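PDB 2I7H: nitroreductase-like family protein from Bacillus cereus, which is a nitroreductase-like flavoprotein that binds flavin mononucleotide and assembles from two chains, its precise role remaining undefined. Local coordinates for residues A94-Y99 / L163-F168; N53-I58 / I151-G156; A115-M120 / R158-L163. One frame throughout, in Å; residues are numbered along the deposited sequence. Where two conformers were deposited one is given.

In the fold
The three contacts lie in or against one antiparallel sheet. Interaction 1 joins two of its strands, 94-101 and 157-167; interaction 2 sets the neighbouring strand 53-58 against the loop after helix 145-150; interaction 3 packs helix 106-129 on strand 157-167. Their centres lie 11 to 13 Å apart. Along the chain the segments come in the order 53-58, 94-99, 115-120, 151-156, 158-163 and 163-168, so interaction 2 crosses both others, whereas interaction 3 falls between the two halves of interaction 1 and shares L163 with it. Strand 53-58 continues the sheet into the second subunit, while helix 106-129 and R158 also meet that subunit.

Interaction 1: residues A94-Y99 / L163-F168; sequences AQIVVY and LHIGYF
Q95 and H164 lie abreast on the two inner, antiparallel strands of the four-stranded sheet, and the glutamine lays its aliphatic stem over the imidazole. CG of Q95 sits 3.7 Å from the centroid of the H164 ring, over the face but displaced toward the rim, as a CH-pi contact. A bend at chi2 of Q95 (92°) turns the amide so that its plane stands 65° from the ring. Its NE2 is bonded to the backbone O of F89, whose own ring meets H164 edge-to-face, so glutamine suits the place with both a greasy stem and a polar head. In the backbone beside this pair, the CA-H of Q95 points to O of L163 at 3.2 Å.

On the other face of the sheet stand A94, I96, V98, L163 and I165, with M120 and F123 of helix 106-129 packed on L163. The extended chain of I96 (chi2 -180°) carries its CD1 to 3.4 Å from CD1 of I165, tighter than usual van der Waals contact, while CG2 of V98 meets CD1 of L163 at 3.9 Å. I96 N bonds to L163 O at 2.8 Å; the bond from A94 N to I165 O is weak. Alternate backbone groups are thus bonded between these strands, and Q95 bonds to Y57 of strand 53-58, leaving one face to hydrocarbon packing and the other to a glutamine-histidine pair with a buried amide whose NE2 is satisfied by F89 O.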
# COMPACT_ATOMS: atom_id res chain seq x y z
N ALA A 94 8.70 6.82 18.86
CA ALA A 94 8.78 7.63 17.65
C ALA A 94 7.41 7.72 17.04
O ALA A 94 6.60 6.79 17.15
CB ALA A 94 9.81 7.03 16.65
N GLN A 95 7.13 8.88 16.44
CA GLN A 95 6.02 9.06 15.50
C GLN A 95 6.59 9.50 14.16
O GLN A 95 7.51 10.32 14.11
CB GLN A 95 5.03 10.12 15.98
CG GLN A 95 4.09 9.67 17.06
CD GLN A 95 4.62 9.95 18.46
OE1 GLN A 95 5.39 10.90 18.68
NE2 GLN A 95 4.17 9.14 19.43
N ILE A 96 6.03 8.94 13.09
CA ILE A 96 6.35 9.36 11.74
C ILE A 96 5.09 9.82 10.99
O ILE A 96 4.20 9.03 10.69
CB ILE A 96 7.11 8.27 10.95
CG1 ILE A 96 8.42 7.95 11.68
CG2 ILE A 96 7.47 8.79 9.55
CD1 ILE A 96 9.27 6.92 11.02
N VAL A 97 5.00 11.13 10.75
CA VAL A 97 3.92 11.68 9.95
C VAL A 97 4.32 11.49 8.47
O VAL A 97 5.38 11.94 8.05
CB VAL A 97 3.63 13.17 10.29
CG1 VAL A 97 2.44 13.66 9.53
CG2 VAL A 97 3.41 13.40 11.80
N VAL A 98 3.52 10.76 7.73
CA VAL A 98 3.80 10.50 6.31
C VAL A 98 2.83 11.35 5.50
O VAL A 98 1.60 11.25 5.67
CB VAL A 98 3.63 9.02 5.92
CG1 VAL A 98 3.86 8.82 4.43
CG2 VAL A 98 4.56 8.07 6.79
N TYR A 99 3.37 12.19 4.63
CA TYR A 99 2.54 13.09 3.87
C TYR A 99 3.00 13.20 2.42
O TYR A 99 4.09 12.72 2.05
CB TYR A 99 2.44 14.48 4.57
CG TYR A 99 3.70 15.25 4.56
CD1 TYR A 99 4.68 15.05 5.55
CD2 TYR A 99 3.95 16.16 3.54
CE1 TYR A 99 5.85 15.76 5.52
CE2 TYR A 99 5.13 16.88 3.50
CZ TYR A 99 6.09 16.66 4.50
OH TYR A 99 7.26 17.37 4.45
N LEU A 163 2.58 7.03 11.77
CA LEU A 163 3.04 5.74 12.26
C LEU A 163 3.61 5.90 13.66
O LEU A 163 4.47 6.74 13.88
CB LEU A 163 4.11 5.16 11.33
CG LEU A 163 3.75 4.76 9.91
CD1 LEU A 163 5.01 4.92 9.11
CD2 LEU A 163 3.24 3.30 9.88
N HIS A 164 3.10 5.11 14.59
CA HIS A 164 3.58 5.08 15.98
C HIS A 164 4.41 3.82 16.15
O HIS A 164 3.98 2.74 15.80
CB HIS A 164 2.41 5.11 16.96
CG HIS A 164 1.68 6.43 16.96
ND1 HIS A 164 1.66 7.26 18.05
CD2 HIS A 164 0.95 7.05 15.99
CE1 HIS A 164 0.94 8.34 17.77
NE2 HIS A 164 0.51 8.23 16.53
N ILE A 165 5.62 3.97 16.66
CA ILE A 165 6.65 2.96 16.49
C ILE A 165 7.42 2.73 17.78
O ILE A 165 7.74 3.67 18.48
CB ILE A 165 7.67 3.39 15.41
CG1 ILE A 165 6.97 3.80 14.12
CG2 ILE A 165 8.71 2.28 15.15
CD1 ILE A 165 7.73 4.83 13.29
N GLY A 166 7.73 1.47 18.06
CA GLY A 166 8.68 1.13 19.11
C GLY A 166 8.75 -0.36 19.33
O GLY A 166 7.99 -1.12 18.73
N TYR A 167 9.69 -0.77 20.18
CA TYR A 167 9.81 -2.18 20.57
C TYR A 167 8.65 -2.54 21.48
O TYR A 167 8.06 -1.67 22.12
CB TYR A 167 11.18 -2.45 21.23
CG TYR A 167 12.32 -2.24 20.28
CD1 TYR A 167 13.11 -1.08 20.34
CD2 TYR A 167 12.59 -3.18 19.28
CE1 TYR A 167 14.16 -0.88 19.43
CE2 TYR A 167 13.62 -2.99 18.37
CZ TYR A 167 14.39 -1.84 18.44
OH TYR A 167 15.41 -1.67 17.54
N PHE A 168 8.31 -3.81 21.52
CA PHE A 168 7.12 -4.24 22.25
C PHE A 168 7.35 -5.55 22.96
O PHE A 168 8.23 -6.33 22.60
CB PHE A 168 5.91 -4.35 21.31
CG PHE A 168 6.08 -5.35 20.22
CD1 PHE A 168 5.55 -6.62 20.34
CD2 PHE A 168 6.78 -5.03 19.08
CE1 PHE A 168 5.73 -7.56 19.32
CE2 PHE A 168 6.96 -5.95 18.05
CZ PHE A 168 6.44 -7.20 18.16

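Interaction 2: residues N53-I58 / I151-G156; sequences NCKLYI and IGLTRG
A Schellman motif closes helix 145-150, and the turn it makes faces strand 53-58, an edge strand of this chain's sheet that pairs with a strand of the second subunit. G152, with positive phi (84°), is the C-prime residue; its N is bonded to O of E149 and that of L153 to O of I148. Glycine suits this place because it adopts positive phi readily. K55 and Y57 reach from the strand toward the turn. The Y57 and I151 side chains cross at about a right angle, with OH of Y57 3.5 Å from CB and 3.6 Å from CG2 of I151. With chi1 of 61°, I151 places CG1 between its backbone N and carbonyl carbon, which leaves CG2 for the tyrosine; L65 of helix 62-71 packs on both residues.

K55 bends at chi2 and chi3, and its side chain and that of L153 run antiparallel past one another, NZ of K55 4.1 Å from CD2 of L153. The charge of NZ is met by a salt bridge to E185 of the second subunit, whose strand pairs in parallel with 54-57 and extends the sheet across the interface. The long lysine passes I151 O with its CD and NZ on the way to that carboxylate. A water appears to link tyrosine and turn, though its 2.5 Å distance to OH of Y57 is doubtfully short; it donates to O of I151 at 3.3 Å.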
# COMPACT_ATOMS: atom_id res chain seq x y z
N ASN A 53 6.79 11.89 1.81
CA ASN A 53 7.63 12.77 2.62
C ASN A 53 7.32 12.43 4.06
O ASN A 53 6.28 11.86 4.32
CB ASN A 53 7.23 14.24 2.44
CG ASN A 53 7.44 14.74 1.05
OD1 ASN A 53 8.44 15.38 0.76
ND2 ASN A 53 6.50 14.47 0.16
N CYS A 54 8.22 12.78 4.97
CA CYS A 54 8.09 12.39 6.38
C CYS A 54 8.47 13.48 7.37
O CYS A 54 9.34 14.31 7.07
CB CYS A 54 8.95 11.15 6.67
SG CYS A 54 8.50 9.70 5.68
N LYS A 55 7.81 13.47 8.53
CA LYS A 55 8.34 14.16 9.72
C LYS A 55 8.53 13.09 10.78
O LYS A 55 7.61 12.31 11.04
CB LYS A 55 7.41 15.27 10.21
CG LYS A 55 6.64 15.95 9.12
CD LYS A 55 6.42 17.41 9.34
CE LYS A 55 7.47 18.16 8.55
NZ LYS A 55 7.07 19.52 8.20
N LEU A 56 9.73 13.00 11.34
CA LEU A 56 9.99 12.05 12.41
C LEU A 56 10.11 12.81 13.71
O LEU A 56 10.96 13.68 13.83
CB LEU A 56 11.28 11.24 12.13
CG LEU A 56 11.87 10.40 13.28
CD1 LEU A 56 11.07 9.16 13.63
CD2 LEU A 56 13.33 10.01 12.99
N TYR A 57 9.25 12.48 14.67
CA TYR A 57 9.30 13.07 16.00
C TYR A 57 9.84 12.04 16.96
O TYR A 57 9.32 10.92 17.04
CB TYR A 57 7.92 13.57 16.46
CG TYR A 57 7.33 14.66 15.56
CD1 TYR A 57 6.75 14.34 14.33
CD2 TYR A 57 7.35 15.99 15.95
CE1 TYR A 57 6.21 15.31 13.51
CE2 TYR A 57 6.83 16.97 15.14
CZ TYR A 57 6.27 16.62 13.91
OH TYR A 57 5.75 17.57 13.08
N ILE A 58 10.91 12.40 17.66
CA ILE A 58 11.57 11.51 18.61
C ILE A 58 12.07 12.29 19.82
O ILE A 58 12.43 13.46 19.71
CB ILE A 58 12.78 10.74 17.98
CG1 ILE A 58 13.73 11.69 17.24
CG2 ILE A 58 12.29 9.65 17.05
CD1 ILE A 58 15.09 11.10 16.95
N ILE A 151 1.66 21.37 12.50
CA ILE A 151 2.94 20.65 12.30
C ILE A 151 3.76 21.19 11.11
O ILE A 151 4.72 20.55 10.69
CB ILE A 151 2.78 19.11 12.18
CG1 ILE A 151 1.90 18.71 10.98
CG2 ILE A 151 2.30 18.49 13.49
CD1 ILE A 151 1.87 17.20 10.69
N GLY A 152 3.36 22.35 10.58
CA GLY A 152 4.13 23.02 9.52
C GLY A 152 3.90 22.58 8.07
O GLY A 152 4.74 22.85 7.20
N LEU A 153 2.79 21.89 7.81
CA LEU A 153 2.40 21.58 6.44
C LEU A 153 1.46 22.64 5.87
O LEU A 153 0.68 23.26 6.61
CB LEU A 153 1.71 20.21 6.36
CG LEU A 153 2.49 18.97 6.76
CD1 LEU A 153 1.66 17.79 6.56
CD2 LEU A 153 3.69 18.90 5.91
N THR A 154 1.54 22.84 4.55
CA THR A 154 0.70 23.81 3.84
C THR A 154 -0.60 23.16 3.43
O THR A 154 -0.76 21.95 3.58
CB THR A 154 1.45 24.39 2.60
OG1 THR A 154 1.56 23.39 1.57
CG2 THR A 154 2.84 24.90 3.00
N ARG A 155 -1.56 23.94 2.94
CA ARG A 155 -2.80 23.37 2.40
C ARG A 155 -2.44 22.60 1.15
O ARG A 155 -1.45 22.92 0.47
CB ARG A 155 -3.80 24.47 2.02
CG ARG A 155 -5.26 23.98 1.92
CD ARG A 155 -6.27 25.10 1.70
NE ARG A 155 -6.04 26.27 2.56
CZ ARG A 155 -5.30 27.31 2.19
NH1 ARG A 155 -4.72 27.31 0.99
NH2 ARG A 155 -5.13 28.34 3.02
N GLY A 156 -3.22 21.59 0.82
CA GLY A 156 -2.81 20.79 -0.33
C GLY A 156 -1.58 19.90 -0.09
O GLY A 156 -0.94 19.46 -1.04
O HOH W 1 6.83 19.86 13.11

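Interaction 3: residues A115-M120 / R158-L163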
# COMPACT_ATOMS: atom_id res chain seq x y z
N ALA A 115 1.10 4.78 -4.04
CA ALA A 115 2.54 4.68 -3.82
C ALA A 115 2.90 5.00 -2.38
O ALA A 115 3.75 4.35 -1.79
CB ALA A 115 3.30 5.62 -4.80
N THR A 116 2.25 6.02 -1.82
CA THR A 116 2.57 6.40 -0.45
C THR A 116 2.09 5.31 0.54
O THR A 116 2.80 5.01 1.48
CB THR A 116 2.05 7.78 -0.12
OG1 THR A 116 2.68 8.71 -1.00
CG2 THR A 116 2.37 8.13 1.29
N CYS A 117 0.95 4.68 0.27
CA CYS A 117 0.51 3.52 1.04
C CYS A 117 1.40 2.28 0.90
O CYS A 117 1.59 1.57 1.89
CB CYS A 117 -0.93 3.17 0.71
SG CYS A 117 -2.05 4.49 1.11
N ALA A 118 1.93 2.03 -0.30
CA ALA A 118 2.85 0.95 -0.57
C ALA A 118 4.17 1.15 0.23
O ALA A 118 4.69 0.19 0.80
CB ALA A 118 3.14 0.77 -2.16
N PHE A 119 4.69 2.38 0.24
CA PHE A 119 5.85 2.78 1.05
C PHE A 119 5.62 2.52 2.54
O PHE A 119 6.50 1.96 3.20
CB PHE A 119 6.16 4.26 0.75
CG PHE A 119 7.08 4.94 1.72
CD1 PHE A 119 8.46 4.82 1.60
CD2 PHE A 119 6.56 5.79 2.70
CE1 PHE A 119 9.27 5.45 2.47
CE2 PHE A 119 7.37 6.42 3.58
CZ PHE A 119 8.73 6.26 3.49
N MSE A 120 4.43 2.84 3.05
CA MSE A 120 4.13 2.66 4.47
C MSE A 120 4.00 1.21 4.86
O MSE A 120 4.47 0.81 5.93
CB MSE A 120 2.87 3.43 4.90
CG MSE A 120 3.07 4.93 4.90
SE MSE A 120 1.49 6.01 5.33
CE MSE A 120 1.38 5.67 7.21
N ARG A 158 -1.31 16.35 1.94
CA ARG A 158 -2.17 15.35 2.52
C ARG A 158 -1.38 14.45 3.46
O ARG A 158 -0.26 14.03 3.14
CB ARG A 158 -2.83 14.52 1.42
CG ARG A 158 -3.59 13.32 1.94
CD ARG A 158 -3.97 12.38 0.82
NE ARG A 158 -5.04 12.92 -0.03
CZ ARG A 158 -6.34 12.62 0.09
NH1 ARG A 158 -6.72 11.80 1.07
NH2 ARG A 158 -7.25 13.16 -0.73
N ILE A 159 -1.98 14.16 4.61
CA ILE A 159 -1.38 13.27 5.58
C ILE A 159 -1.97 11.90 5.35
O ILE A 159 -3.16 11.68 5.54
CB ILE A 159 -1.61 13.76 7.04
CG1 ILE A 159 -0.99 15.14 7.24
CG2 ILE A 159 -1.10 12.72 8.06
CD1 ILE A 159 -1.21 15.73 8.65
N VAL A 160 -1.12 11.00 4.90
CA VAL A 160 -1.53 9.62 4.64
C VAL A 160 -1.61 8.78 5.91
O VAL A 160 -2.48 7.92 6.02
CB VAL A 160 -0.62 8.97 3.59
CG1 VAL A 160 -1.15 7.63 3.22
CG2 VAL A 160 -0.57 9.90 2.35
N GLY A 161 -0.73 9.03 6.87
CA GLY A 161 -0.78 8.32 8.13
C GLY A 161 0.22 8.85 9.12
O GLY A 161 1.18 9.55 8.75
N ILE A 162 -0.04 8.57 10.39
CA ILE A 162 0.96 8.78 11.43
C ILE A 162 1.32 7.41 11.94
O ILE A 162 0.48 6.69 12.44
CB ILE A 162 0.49 9.71 12.57
CG1 ILE A 162 0.00 11.04 11.98
CG2 ILE A 162 1.65 9.89 13.64
CD1 ILE A 162 -0.29 12.15 12.98
N LEU A 163 2.58 7.03 11.77
CA LEU A 163 3.04 5.74 12.26
C LEU A 163 3.61 5.90 13.66
O LEU A 163 4.47 6.74 13.88
CB LEU A 163 4.11 5.16 11.33
CG LEU A 163 3.75 4.76 9.91
CD1 LEU A 163 5.01 4.92 9.11
CD2 LEU A 163 3.24 3.30 9.88
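Helix 115-120, which carries T116 and M120, runs almost along strand 158-163, their axes 10° apart and 9.2 Å away at the closest, against a classic beta bulge in which V160 and G161 both face V98. V160 points its two methyls at the helix. Its CG1, anti to the backbone N (chi1 -174°), lies 3.7 Å from SE of M120, here a selenomethionine, and 3.9 Å from SG of C117. The other branch, CG2, meets CG2 of T116 at 3.6 Å. T116 can offer a methyl here because its hydroxyl OG1 is turned to the carbonyl O of D112 within the helix.

The long M120 chain is bent at chi3 (73°), and its terminal methyl reaches the bulge: CE comes to 3.5 Å from CA of G161, where glycine, lacking a side chain, leaves room for it. CE also lies 3.7 Å from CG of L163, in one of that leucine's two conformers.

C117 also packs on A114 of the second subunit, and its side chain is about 6 Å from bound flavin mononucleotide. With T116 OG1 bonded to D112 O, helix and strand meet here through apolar groups alone, and the contact rests on van der Waals fit and the exclusion of water.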